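Local coordinates for isoflavone reductase (Medicago sativa, PDB 2GAS), which catalyses the NADPH-dependent reduction of 2'-hydroxyisoflavones to chiral isoflavanones on the way to pterocarpan phytoalexins such as medicarpin in alfalfa, at residues A[9-14]-A[47-52]; A[227-232]-A[298-303]; A[116-121]-A[136-141]. All blocks are in the same frame, centred on the assembly; numbering follows the deposited sequence.

Contact 1 (A[9-14]-A[47-52]); sequences GPTGAI and ELIDNY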
ATOM      1  N   GLY A   9      -1.907  12.173   4.995  1.00 14.81           N
ATOM      2  CA  GLY A   9      -2.874  11.112   5.246  1.00 16.76           C
ATOM      3  C   GLY A   9      -2.382  10.280   6.426  1.00 15.65           C
ATOM      4  O   GLY A   9      -2.540   9.062   6.442  1.00 15.13           O
ATOM      5  N   PRO A  10      -1.814  10.926   7.457  1.00 17.26           N
ATOM      6  CA  PRO A  10      -1.285  10.232   8.634  1.00 16.34           C
ATOM      7  C   PRO A  10      -2.242   9.389   9.477  1.00 17.38           C
ATOM      8  O   PRO A  10      -1.802   8.455  10.154  1.00 18.23           O
ATOM      9  CB  PRO A  10      -0.647  11.368   9.434  1.00 17.90           C
ATOM     10  CG  PRO A  10      -1.570  12.503   9.165  1.00 18.21           C
ATOM     11  CD  PRO A  10      -1.800  12.386   7.671  1.00 18.30           C
ATOM     12  N   THR A  11      -3.535   9.700   9.452  1.00 17.45           N
ATOM     13  CA  THR A  11      -4.471   8.914  10.253  1.00 18.05           C
ATOM     14  C   THR A  11      -5.174   7.802   9.477  1.00 17.24           C
ATOM     15  O   THR A  11      -6.033   7.110  10.020  1.00 19.78           O
ATOM     16  CB  THR A  11      -5.539   9.805  10.939  1.00 18.07           C
ATOM     17  OG1 THR A  11      -6.372  10.421   9.950  1.00 21.48           O
ATOM     18  CG2 THR A  11      -4.867  10.876  11.789  1.00 20.60           C
ATOM     19  N   GLY A  12      -4.807   7.621   8.212  1.00 15.08           N
ATOM     20  CA  GLY A  12      -5.419   6.561   7.428  1.00 16.69           C
ATOM     21  C   GLY A  12      -4.970   5.181   7.887  1.00 17.02           C
ATOM     22  O   GLY A  12      -4.050   5.060   8.697  1.00 15.28           O
ATOM     23  N   ALA A  13      -5.607   4.136   7.360  1.00 17.34           N
ATOM     24  CA  ALA A  13      -5.272   2.765   7.731  1.00 17.65           C
ATOM     25  C   ALA A  13      -3.807   2.461   7.444  1.00 16.81           C
ATOM     26  O   ALA A  13      -3.139   1.776   8.214  1.00 18.19           O
ATOM     27  CB  ALA A  13      -6.162   1.789   6.974  1.00 18.62           C
ATOM     28  N   ILE A  14      -3.306   2.990   6.335  1.00 17.04           N
ATOM     29  CA  ILE A  14      -1.920   2.762   5.947  1.00 17.30           C
ATOM     30  C   ILE A  14      -0.973   3.782   6.564  1.00 17.99           C
ATOM     31  O   ILE A  14       0.083   3.430   7.090  1.00 17.77           O
ATOM     32  CB  ILE A  14      -1.779   2.818   4.405  1.00 16.65           C
ATOM     33  CG1 ILE A  14      -2.698   1.774   3.765  1.00 20.19           C
ATOM     34  CG2 ILE A  14      -0.333   2.600   3.996  1.00 20.18           C
ATOM     35  CD1 ILE A  14      -2.558   0.379   4.342  1.00 26.44           C
ATOM     36  N   GLU A  47      -7.854   9.737  18.856  1.00 21.10           N
ATOM     37  CA  GLU A  47      -6.956   8.747  19.439  1.00 21.57           C
ATOM     38  C   GLU A  47      -5.597   8.707  18.750  1.00 20.29           C
ATOM     39  O   GLU A  47      -4.560   8.635  19.405  1.00 19.43           O
ATOM     40  CB  GLU A  47      -7.591   7.358  19.392  1.00 25.60           C
ATOM     41  CG  GLU A  47      -8.701   7.158  20.405  1.00 33.80           C
ATOM     42  CD  GLU A  47      -9.295   5.769  20.340  1.00 37.67           C
ATOM     43  OE1 GLU A  47      -8.516   4.789  20.329  1.00 40.54           O
ATOM     44  OE2 GLU A  47     -10.539   5.657  20.307  1.00 41.85           O
ATOM     45  N   LEU A  48      -5.602   8.748  17.425  1.00 18.62           N
ATOM     46  CA  LEU A  48      -4.358   8.702  16.675  1.00 18.63           C
ATOM     47  C   LEU A  48      -3.521   9.962  16.889  1.00 20.43           C
ATOM     48  O   LEU A  48      -2.327   9.882  17.172  1.00 20.60           O
ATOM     49  CB  LEU A  48      -4.665   8.507  15.186  1.00 20.45           C
ATOM     50  CG  LEU A  48      -4.308   7.195  14.475  1.00 25.49           C
ATOM     51  CD1 LEU A  48      -4.189   6.033  15.441  1.00 23.25           C
ATOM     52  CD2 LEU A  48      -5.364   6.927  13.415  1.00 20.30           C
ATOM     53  N   ILE A  49      -4.145  11.129  16.766  1.00 19.93           N
ATOM     54  CA  ILE A  49      -3.417  12.380  16.949  1.00 22.13           C
ATOM     55  C   ILE A  49      -2.819  12.495  18.353  1.00 21.90           C
ATOM     56  O   ILE A  49      -1.680  12.942  18.513  1.00 21.97           O
ATOM     57  CB  ILE A  49      -4.323  13.597  16.677  1.00 24.88           C
ATOM     58  CG1 ILE A  49      -4.816  13.561  15.227  1.00 26.40           C
ATOM     59  CG2 ILE A  49      -3.559  14.888  16.949  1.00 25.19           C
ATOM     60  CD1 ILE A  49      -3.714  13.614  14.195  1.00 28.34           C
ATOM     61  N   ASP A  50      -3.583  12.100  19.368  1.00 22.04           N
ATOM     62  CA  ASP A  50      -3.089  12.157  20.741  1.00 22.14           C
ATOM     63  C   ASP A  50      -1.881  11.240  20.877  1.00 21.09           C
ATOM     64  O   ASP A  50      -0.878  11.602  21.496  1.00 20.54           O
ATOM     65  CB  ASP A  50      -4.160  11.705  21.731  1.00 23.99           C
ATOM     66  CG  ASP A  50      -5.213  12.767  21.989  1.00 28.51           C
ATOM     67  OD1 ASP A  50      -5.017  13.930  21.569  1.00 30.26           O
ATOM     68  OD2 ASP A  50      -6.231  12.431  22.632  1.00 29.94           O
ATOM     69  N   ASN A  51      -1.989  10.046  20.301  1.00 19.01           N
ATOM     70  CA  ASN A  51      -0.901   9.085  20.358  1.00 18.15           C
ATOM     71  C   ASN A  51       0.340   9.644  19.673  1.00 18.14           C
ATOM     72  O   ASN A  51       1.444   9.571  20.214  1.00 18.85           O
ATOM     73  CB  ASN A  51      -1.319   7.763  19.701  1.00 17.81           C
ATOM     74  CG  ASN A  51      -0.183   6.762  19.649  1.00 21.07           C
ATOM     75  OD1 ASN A  51       0.606   6.752  18.709  1.00 19.57           O
ATOM     76  ND2 ASN A  51      -0.083   5.925  20.677  1.00 27.40           N
ATOM     77  N   TYR A  52       0.155  10.211  18.486  1.00 18.44           N
ATOM     78  CA  TYR A  52       1.267  10.786  17.743  1.00 17.95           C
ATOM     79  C   TYR A  52       1.977  11.859  18.562  1.00 18.77           C
ATOM     80  O   TYR A  52       3.202  11.858  18.670  1.00 17.72           O
ATOM     81  CB  TYR A  52       0.768  11.403  16.431  1.00 19.25           C
ATOM     82  CG  TYR A  52       0.179  10.416  15.442  1.00 18.30           C
ATOM     83  CD1 TYR A  52      -0.485  10.873  14.305  1.00 19.44           C
ATOM     84  CD2 TYR A  52       0.274   9.036  15.641  1.00 18.48           C
ATOM     85  CE1 TYR A  52      -1.049   9.985  13.391  1.00 17.43           C
ATOM     86  CE2 TYR A  52      -0.290   8.134  14.728  1.00 17.14           C
ATOM     87  CZ  TYR A  52      -0.955   8.623  13.607  1.00 16.83           C
ATOM     88  OH  TYR A  52      -1.559   7.750  12.722  1.00 16.63           O
TER
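Tyr52 reaches out from its helix and sets its hydroxyl against the backbone carbonyl of Pro10, with OH 2.7 Å from Pro10 O in a hydrogen bond. The carbonyl oxygen lies off the rim of the phenol ring, and the hydroxyl rises 36° from the carbonyl plane. With CG anti to its own carbonyl carbon (chi1 -64°), the phenol is directed at the loop, and CE1 lies 4.2 Å from Pro10 CB. Thr11 meets the helix one turn earlier. Its CG2 touches Ile49 CD1 at 3.8 Å, the two side chains running obliquely to one another, and Leu48 CD2 touches the same residue, 3.8 Å from Thr11 CB and 3.5 Å from Thr11 O. The type I turn Gly9 to Gly12 that presents these groups belongs to the loop that probably binds NADP(+), as in Rossmann folds, and the tyrosine bond and the methyl contacts join helix 42-54 to it. Around them, helix 15-25 supplies Val19 to Pro10, Trp20 to Leu48 and Tyr52, and Arg16 to the carbonyl of Thr11, while Val33 of strand 29-33 touches both Pro10 and Ile49, so that helix 42-54 packs beside helix 15-25 and strand 29-33.

Contact 2 (A[227-232]-A[298-303]); sequences IALWEK and TADEYL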
ATOM      1  N   ILE A 227      -4.709 -21.335   0.945  1.00 17.01           N
ATOM      2  CA  ILE A 227      -5.801 -22.180   1.420  1.00 17.10           C
ATOM      3  C   ILE A 227      -5.281 -23.392   2.197  1.00 18.42           C
ATOM      4  O   ILE A 227      -5.828 -23.749   3.240  1.00 16.96           O
ATOM      5  CB  ILE A 227      -6.681 -22.641   0.232  1.00 16.37           C
ATOM      6  CG1 ILE A 227      -7.422 -21.436  -0.353  1.00 19.07           C
ATOM      7  CG2 ILE A 227      -7.672 -23.710   0.684  1.00 16.82           C
ATOM      8  CD1 ILE A 227      -8.162 -21.730  -1.641  1.00 21.46           C
ATOM      9  N   ALA A 228      -4.222 -24.024   1.698  1.00 18.52           N
ATOM     10  CA  ALA A 228      -3.651 -25.183   2.385  1.00 19.51           C
ATOM     11  C   ALA A 228      -3.097 -24.767   3.751  1.00 20.81           C
ATOM     12  O   ALA A 228      -3.205 -25.509   4.728  1.00 20.86           O
ATOM     13  CB  ALA A 228      -2.551 -25.809   1.530  1.00 19.99           C
ATOM     14  N   LEU A 229      -2.505 -23.578   3.818  1.00 19.89           N
ATOM     15  CA  LEU A 229      -1.958 -23.063   5.071  1.00 20.14           C
ATOM     16  C   LEU A 229      -3.081 -22.875   6.101  1.00 19.74           C
ATOM     17  O   LEU A 229      -2.959 -23.275   7.261  1.00 19.55           O
ATOM     18  CB  LEU A 229      -1.256 -21.723   4.822  1.00 21.36           C
ATOM     19  CG  LEU A 229      -0.717 -20.987   6.050  1.00 26.33           C
ATOM     20  CD1 LEU A 229       0.259 -21.891   6.793  1.00 28.20           C
ATOM     21  CD2 LEU A 229      -0.031 -19.691   5.624  1.00 27.74           C
ATOM     22  N   TRP A 230      -4.179 -22.263   5.665  1.00 17.91           N
ATOM     23  CA  TRP A 230      -5.321 -22.018   6.537  1.00 17.35           C
ATOM     24  C   TRP A 230      -5.957 -23.334   6.989  1.00 17.25           C
ATOM     25  O   TRP A 230      -6.321 -23.487   8.150  1.00 17.43           O
ATOM     26  CB  TRP A 230      -6.350 -21.146   5.802  1.00 17.57           C
ATOM     27  CG  TRP A 230      -7.617 -20.882   6.568  1.00 16.54           C
ATOM     28  CD1 TRP A 230      -8.889 -21.187   6.172  1.00 18.90           C
ATOM     29  CD2 TRP A 230      -7.742 -20.226   7.839  1.00 17.88           C
ATOM     30  NE1 TRP A 230      -9.797 -20.760   7.110  1.00 19.73           N
ATOM     31  CE2 TRP A 230      -9.122 -20.167   8.145  1.00 18.90           C
ATOM     32  CE3 TRP A 230      -6.822 -19.680   8.747  1.00 16.87           C
ATOM     33  CZ2 TRP A 230      -9.605 -19.582   9.325  1.00 18.60           C
ATOM     34  CZ3 TRP A 230      -7.303 -19.101   9.921  1.00 17.42           C
ATOM     35  CH2 TRP A 230      -8.682 -19.057  10.196  1.00 18.21           C
ATOM     36  N   GLU A 231      -6.092 -24.282   6.066  1.00 18.31           N
ATOM     37  CA  GLU A 231      -6.672 -25.579   6.399  1.00 20.16           C
ATOM     38  C   GLU A 231      -5.888 -26.261   7.506  1.00 20.08           C
ATOM     39  O   GLU A 231      -6.468 -26.885   8.400  1.00 22.05           O
ATOM     40  CB  GLU A 231      -6.695 -26.472   5.166  1.00 19.16           C
ATOM     41  CG  GLU A 231      -7.833 -26.148   4.231  1.00 18.79           C
ATOM     42  CD  GLU A 231      -7.774 -26.954   2.963  1.00 17.98           C
ATOM     43  OE1 GLU A 231      -8.827 -27.087   2.309  1.00 22.21           O
ATOM     44  OE2 GLU A 231      -6.671 -27.438   2.623  1.00 22.98           O
ATOM     45  N   LYS A 232      -4.569 -26.144   7.449  1.00 21.21           N
ATOM     46  CA  LYS A 232      -3.720 -26.751   8.463  1.00 23.11           C
ATOM     47  C   LYS A 232      -3.995 -26.099   9.815  1.00 22.30           C
ATOM     48  O   LYS A 232      -4.000 -26.763  10.854  1.00 24.56           O
ATOM     49  CB  LYS A 232      -2.245 -26.568   8.101  1.00 26.60           C
ATOM     50  CG  LYS A 232      -1.289 -27.136   9.140  1.00 30.90           C
ATOM     51  CD  LYS A 232       0.147 -26.690   8.890  1.00 36.00           C
ATOM     52  CE  LYS A 232       0.262 -25.168   8.915  1.00 38.49           C
ATOM     53  NZ  LYS A 232       1.672 -24.687   8.879  1.00 39.33           N
ATOM     54  N   THR A 298       4.712 -13.309   9.135  1.00 19.46           N
ATOM     55  CA  THR A 298       4.375 -14.233   8.060  1.00 18.15           C
ATOM     56  C   THR A 298       2.868 -14.355   7.855  1.00 18.28           C
ATOM     57  O   THR A 298       2.075 -14.002   8.726  1.00 17.86           O
ATOM     58  CB  THR A 298       4.945 -15.636   8.335  1.00 20.36           C
ATOM     59  OG1 THR A 298       4.333 -16.171   9.513  1.00 22.16           O
ATOM     60  CG2 THR A 298       6.454 -15.562   8.541  1.00 21.36           C
ATOM     61  N   ALA A 299       2.473 -14.851   6.690  1.00 18.68           N
ATOM     62  CA  ALA A 299       1.059 -15.035   6.409  1.00 18.96           C
ATOM     63  C   ALA A 299       0.528 -16.031   7.438  1.00 21.04           C
ATOM     64  O   ALA A 299      -0.600 -15.912   7.915  1.00 20.91           O
ATOM     65  CB  ALA A 299       0.873 -15.577   5.005  1.00 21.37           C
ATOM     66  N   ASP A 300       1.360 -17.010   7.781  1.00 21.38           N
ATOM     67  CA  ASP A 300       0.990 -18.025   8.762  1.00 24.59           C
ATOM     68  C   ASP A 300       0.689 -17.376  10.112  1.00 23.41           C
ATOM     69  O   ASP A 300      -0.327 -17.666  10.736  1.00 25.28           O
ATOM     70  CB  ASP A 300       2.128 -19.037   8.923  1.00 29.70           C
ATOM     71  CG  ASP A 300       1.783 -20.147   9.897  1.00 34.81           C
ATOM     72  OD1 ASP A 300       0.951 -21.010   9.549  1.00 39.15           O
ATOM     73  OD2 ASP A 300       2.338 -20.151  11.014  1.00 39.01           O
ATOM     74  N   GLU A 301       1.583 -16.497  10.554  1.00 23.17           N
ATOM     75  CA  GLU A 301       1.415 -15.797  11.824  1.00 22.31           C
ATOM     76  C   GLU A 301       0.196 -14.879  11.774  1.00 21.47           C
ATOM     77  O   GLU A 301      -0.597 -14.832  12.716  1.00 21.60           O
ATOM     78  CB  GLU A 301       2.685 -14.991  12.152  1.00 25.32           C
ATOM     79  CG  GLU A 301       3.875 -15.859  12.583  1.00 28.89           C
ATOM     80  CD  GLU A 301       5.214 -15.114  12.619  1.00 31.94           C
ATOM     81  OE1 GLU A 301       6.186 -15.676  13.171  1.00 33.95           O
ATOM     82  OE2 GLU A 301       5.310 -13.985  12.091  1.00 28.45           O
ATOM     83  N   TYR A 302       0.037 -14.157  10.666  1.00 19.97           N
ATOM     84  CA  TYR A 302      -1.092 -13.252  10.517  1.00 19.91           C
ATOM     85  C   TYR A 302      -2.440 -13.955  10.698  1.00 18.64           C
ATOM     86  O   TYR A 302      -3.332 -13.445  11.372  1.00 19.51           O
ATOM     87  CB  TYR A 302      -1.070 -12.574   9.138  1.00 16.80           C
ATOM     88  CG  TYR A 302      -2.323 -11.767   8.867  1.00 18.82           C
ATOM     89  CD1 TYR A 302      -2.509 -10.512   9.449  1.00 17.14           C
ATOM     90  CD2 TYR A 302      -3.366 -12.303   8.114  1.00 18.30           C
ATOM     91  CE1 TYR A 302      -3.712  -9.822   9.294  1.00 19.43           C
ATOM     92  CE2 TYR A 302      -4.565 -11.626   7.953  1.00 18.84           C
ATOM     93  CZ  TYR A 302      -4.736 -10.388   8.548  1.00 17.93           C
ATOM     94  OH  TYR A 302      -5.941  -9.737   8.413  1.00 21.94           O
ATOM     95  N   LEU A 303      -2.582 -15.124  10.089  1.00 18.57           N
ATOM     96  CA  LEU A 303      -3.831 -15.869  10.171  1.00 18.41           C
ATOM     97  C   LEU A 303      -4.133 -16.479  11.541  1.00 21.10           C
ATOM     98  O   LEU A 303      -5.274 -16.856  11.814  1.00 20.70           O
ATOM     99  CB  LEU A 303      -3.848 -16.962   9.101  1.00 20.36           C
ATOM    100  CG  LEU A 303      -3.943 -16.448   7.661  1.00 20.25           C
ATOM    101  CD1 LEU A 303      -3.746 -17.606   6.701  1.00 20.76           C
ATOM    102  CD2 LEU A 303      -5.292 -15.782   7.433  1.00 21.58           C
TER
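Leu229 fills the middle of this helix pair, its branched end laid against the first turn of helix 299-303. CD2 comes closest to the backbone there, 3.7 Å from Asp300 CA, and has the methyl of Ala299 (CB) at 4.3 Å. Leu303 completes the apolar patch from one turn further on: its CD1 stands 4.4 Å from Leu229 CD2, a loose approach, and its CB comes to 4.0 Å from CE3 of the Trp230 indole. Holding CG of Trp230 anti to the backbone N (chi1 177°) carries the six-membered ring toward Leu303, whose O meets the ring edge 3.6 Å from CZ3. At the other end of the indole NE1 is bonded to the carbonyl of Pro172.

Outward from Leu229 the contact turns polar. Asp300 crosses the leucine at about a right angle, and its carboxylate continues toward the basic end of helix 223-234. The stronger partner of this carboxylate is Lys233, by a salt bridge to OD1. Lys232, bent at its third torsion, brings NZ within 3.8 Å of Asp300 OD1, a long salt bridge whose detail is uncertain because the position of that oxygen is less sure. At the start of helix 299-303, Thr298 and Glu301 form a capping box, Glu301 N bonding to Thr298 OG1 at 3.0 Å and Thr298 N returning a bond to Glu301 OE2.

The two short helical segments cross at -46° with their axes 10.4 Å apart. Leu160 of helix 156-160 packs on Ala299 and Leu303, whereas on the far flank of helix 223-234 Ile227 rests on Val176 and Ile178 of strand 175-179.

Contact 3 (A[116-121]-A[136-141]); sequences DVDRHD and IRRVIE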
ATOM      1  N   ASP A 116       2.857  -2.896  -8.791  1.00 15.42           N
ATOM      2  CA  ASP A 116       3.670  -1.977  -9.582  1.00 16.77           C
ATOM      3  C   ASP A 116       2.767  -1.597 -10.761  1.00 17.60           C
ATOM      4  O   ASP A 116       2.543  -2.410 -11.659  1.00 18.14           O
ATOM      5  CB  ASP A 116       4.939  -2.672 -10.086  1.00 17.10           C
ATOM      6  CG  ASP A 116       5.829  -1.739 -10.874  1.00 16.90           C
ATOM      7  OD1 ASP A 116       5.344  -0.651 -11.241  1.00 17.05           O
ATOM      8  OD2 ASP A 116       7.001  -2.085 -11.133  1.00 17.54           O
ATOM      9  N   VAL A 117       2.249  -0.368 -10.759  1.00 17.62           N
ATOM     10  CA  VAL A 117       1.335   0.060 -11.815  1.00 17.83           C
ATOM     11  C   VAL A 117       1.923   0.156 -13.218  1.00 18.94           C
ATOM     12  O   VAL A 117       1.191   0.392 -14.182  1.00 18.55           O
ATOM     13  CB  VAL A 117       0.631   1.394 -11.453  1.00 15.17           C
ATOM     14  CG1 VAL A 117      -0.209   1.206 -10.204  1.00 15.89           C
ATOM     15  CG2 VAL A 117       1.656   2.504 -11.249  1.00 16.55           C
ATOM     16  N   ASP A 118       3.231  -0.028 -13.344  1.00 18.22           N
ATOM     17  CA  ASP A 118       3.853  -0.008 -14.666  1.00 18.24           C
ATOM     18  C   ASP A 118       4.018  -1.452 -15.134  1.00 19.96           C
ATOM     19  O   ASP A 118       4.562  -1.715 -16.207  1.00 19.23           O
ATOM     20  CB  ASP A 118       5.208   0.700 -14.623  1.00 18.66           C
ATOM     21  CG  ASP A 118       5.075   2.214 -14.680  1.00 19.44           C
ATOM     22  OD1 ASP A 118       5.964   2.909 -14.152  1.00 20.53           O
ATOM     23  OD2 ASP A 118       4.084   2.704 -15.267  1.00 21.20           O
ATOM     24  N   ARG A 119       3.528  -2.378 -14.313  1.00 19.46           N
ATOM     25  CA  ARG A 119       3.595  -3.810 -14.600  1.00 20.22           C
ATOM     26  C   ARG A 119       2.283  -4.529 -14.302  1.00 21.54           C
ATOM     27  O   ARG A 119       2.184  -5.282 -13.326  1.00 21.62           O
ATOM     28  CB  ARG A 119       4.693  -4.475 -13.770  1.00 21.11           C
ATOM     29  CG  ARG A 119       6.110  -4.105 -14.134  1.00 21.05           C
ATOM     30  CD  ARG A 119       7.056  -4.960 -13.305  1.00 21.27           C
ATOM     31  NE  ARG A 119       8.429  -4.926 -13.791  1.00 23.09           N
ATOM     32  CZ  ARG A 119       9.408  -4.228 -13.229  1.00 22.52           C
ATOM     33  NH1 ARG A 119       9.173  -3.496 -12.153  1.00 22.22           N
ATOM     34  NH2 ARG A 119      10.629  -4.274 -13.742  1.00 25.23           N
ATOM     35  N   HIS A 120       1.271  -4.312 -15.133  1.00 21.56           N
ATOM     36  CA  HIS A 120      -0.002  -4.982 -14.914  1.00 21.99           C
ATOM     37  C   HIS A 120      -0.711  -5.268 -16.229  1.00 22.97           C
ATOM     38  O   HIS A 120      -0.372  -4.708 -17.272  1.00 22.13           O
ATOM     39  CB  HIS A 120      -0.920  -4.134 -14.028  1.00 23.18           C
ATOM     40  CG  HIS A 120      -1.629  -3.041 -14.768  1.00 23.43           C
ATOM     41  ND1 HIS A 120      -1.172  -1.740 -14.796  1.00 25.29           N
ATOM     42  CD2 HIS A 120      -2.748  -3.064 -15.529  1.00 22.86           C
ATOM     43  CE1 HIS A 120      -1.983  -1.009 -15.541  1.00 23.18           C
ATOM     44  NE2 HIS A 120      -2.945  -1.789 -15.997  1.00 26.25           N
ATOM     45  N   ASP A 121      -1.704  -6.146 -16.163  1.00 23.72           N
ATOM     46  CA  ASP A 121      -2.496  -6.522 -17.332  1.00 26.59           C
ATOM     47  C   ASP A 121      -3.948  -6.575 -16.870  1.00 25.09           C
ATOM     48  O   ASP A 121      -4.714  -7.443 -17.295  1.00 25.58           O
ATOM     49  CB  ASP A 121      -2.071  -7.904 -17.837  1.00 31.57           C
ATOM     50  CG  ASP A 121      -0.626  -7.945 -18.298  1.00 36.57           C
ATOM     51  OD1 ASP A 121      -0.332  -7.391 -19.376  1.00 40.52           O
ATOM     52  OD2 ASP A 121       0.218  -8.527 -17.581  1.00 41.02           O
ATOM     53  N   ILE A 136       0.589   9.721 -12.663  1.00 18.13           N
ATOM     54  CA  ILE A 136       1.238  10.522 -11.637  1.00 18.48           C
ATOM     55  C   ILE A 136       2.741  10.241 -11.633  1.00 18.08           C
ATOM     56  O   ILE A 136       3.550  11.146 -11.427  1.00 17.45           O
ATOM     57  CB  ILE A 136       0.612  10.249 -10.256  1.00 19.18           C
ATOM     58  CG1 ILE A 136      -0.772  10.903 -10.214  1.00 21.83           C
ATOM     59  CG2 ILE A 136       1.493  10.798  -9.142  1.00 18.44           C
ATOM     60  CD1 ILE A 136      -1.423  10.845  -8.887  1.00 28.40           C
ATOM     61  N   ARG A 137       3.122   8.990 -11.874  1.00 17.12           N
ATOM     62  CA  ARG A 137       4.542   8.658 -11.934  1.00 15.82           C
ATOM     63  C   ARG A 137       5.187   9.473 -13.052  1.00 16.24           C
ATOM     64  O   ARG A 137       6.268  10.023 -12.878  1.00 17.17           O
ATOM     65  CB  ARG A 137       4.759   7.175 -12.241  1.00 15.36           C
ATOM     66  CG  ARG A 137       4.378   6.240 -11.129  1.00 15.28           C
ATOM     67  CD  ARG A 137       4.842   4.832 -11.466  1.00 14.59           C
ATOM     68  NE  ARG A 137       4.559   3.892 -10.382  1.00 15.23           N
ATOM     69  CZ  ARG A 137       4.970   2.635 -10.374  1.00 16.29           C
ATOM     70  NH1 ARG A 137       5.688   2.164 -11.389  1.00 15.88           N
ATOM     71  NH2 ARG A 137       4.647   1.841  -9.360  1.00 15.82           N
ATOM     72  N   ARG A 138       4.514   9.546 -14.196  1.00 17.38           N
ATOM     73  CA  ARG A 138       5.044  10.287 -15.334  1.00 17.64           C
ATOM     74  C   ARG A 138       5.231  11.765 -15.009  1.00 17.44           C
ATOM     75  O   ARG A 138       6.209  12.377 -15.445  1.00 16.87           O
ATOM     76  CB  ARG A 138       4.129  10.118 -16.555  1.00 19.50           C
ATOM     77  CG  ARG A 138       3.960   8.662 -17.029  1.00 19.49           C
ATOM     78  CD  ARG A 138       5.275   8.014 -17.453  1.00 20.73           C
ATOM     79  NE  ARG A 138       5.993   7.351 -16.363  1.00 20.31           N
ATOM     80  CZ  ARG A 138       5.662   6.163 -15.858  1.00 20.92           C
ATOM     81  NH1 ARG A 138       4.615   5.498 -16.336  1.00 20.70           N
ATOM     82  NH2 ARG A 138       6.398   5.625 -14.892  1.00 19.99           N
ATOM     83  N   VAL A 139       4.305  12.340 -14.240  1.00 16.79           N
ATOM     84  CA  VAL A 139       4.415  13.748 -13.862  1.00 16.65           C
ATOM     85  C   VAL A 139       5.639  13.932 -12.970  1.00 18.14           C
ATOM     86  O   VAL A 139       6.442  14.841 -13.173  1.00 18.34           O
ATOM     87  CB  VAL A 139       3.171  14.231 -13.092  1.00 16.58           C
ATOM     88  CG1 VAL A 139       3.380  15.668 -12.623  1.00 17.79           C
ATOM     89  CG2 VAL A 139       1.940  14.142 -13.982  1.00 19.01           C
ATOM     90  N   ILE A 140       5.765  13.060 -11.973  1.00 16.83           N
ATOM     91  CA  ILE A 140       6.888  13.095 -11.043  1.00 17.09           C
ATOM     92  C   ILE A 140       8.223  12.999 -11.787  1.00 16.76           C
ATOM     93  O   ILE A 140       9.153  13.763 -11.522  1.00 18.29           O
ATOM     94  CB  ILE A 140       6.781  11.924 -10.040  1.00 15.54           C
ATOM     95  CG1 ILE A 140       5.579  12.143  -9.122  1.00 16.61           C
ATOM     96  CG2 ILE A 140       8.080  11.781  -9.253  1.00 17.92           C
ATOM     97  CD1 ILE A 140       5.258  10.943  -8.249  1.00 17.29           C
ATOM     98  N   GLU A 141       8.313  12.059 -12.718  1.00 16.94           N
ATOM     99  CA  GLU A 141       9.535  11.872 -13.485  1.00 17.17           C
ATOM    100  C   GLU A 141       9.825  13.064 -14.390  1.00 17.80           C
ATOM    101  O   GLU A 141      10.966  13.512 -14.489  1.00 20.46           O
ATOM    102  CB  GLU A 141       9.430  10.580 -14.289  1.00 18.78           C
ATOM    103  CG  GLU A 141       9.325   9.362 -13.378  1.00 18.83           C
ATOM    104  CD  GLU A 141       8.752   8.142 -14.066  1.00 20.14           C
ATOM    105  OE1 GLU A 141       8.439   7.157 -13.363  1.00 18.83           O
ATOM    106  OE2 GLU A 141       8.608   8.161 -15.304  1.00 20.46           O
TER
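Arg137 runs extended from CG to NE, and Asp116, with CG anti to its backbone N (chi1 -178°), crosses it at about a right angle. Arg137 NH1 then lies 2.8 Å from Asp116 OD1, on the syn side, while Asp118 N closes an Asx turn onto the same oxygen from the opposite face of the carboxylate. The same NH1 makes a weak bond to Asp118 OD1 at 2.9 Å, the two planes nearly perpendicular, and NH2 is salt-bridged to Glu112. Val117 CG2 sits over one face of the Arg137 guanidinium, 3.3 Å from NE. Arg138, bent at its second and third torsions, meets Asp118 end-on: NH2 reaches OD1 at 2.8 Å and NH1 reaches OD2 at 3.0 Å. Glu141 is gripped side-on through Arg138 NE and NH2. An alanine in place of Asp116 would probably leave Asp118 N without its Asx acceptor and Arg137 NH1 with its weak bond to Asp118, while Arg119 would keep Asp284. The result is a salt-bridge network, buried at Asp116 and Arg137 and reaching the surface at Asp118 and Arg138, that joins a type I turn to helix 126-143 beside the proposed proton acceptor Lys133; Arg137 itself is a probable NADP(+)-binding residue.

In the fold
The three contacts follow one another along the chain in the order 1, 3, 2, and none touches another. Contacts 1 and 3 both belong to the NADP(+)-binding Rossmann part but lie on opposite sides of the chain's centre, their centres 28 Å apart and nearest atoms about 14 Å. Contact 1 holds most of the probable cofactor loop, with the side chain of Pro10 about 9 Å from that of Arg34; contact 3 lies next to the probable proton acceptor, the side chain of Val117 about 4 Å from that of Lys133. Contact 2, away from these sites, has its centre 29 Å from that of contact 1 and 32 Å from that of contact 3, and joins helix 223-234 to helix 299-303 near the C-terminus.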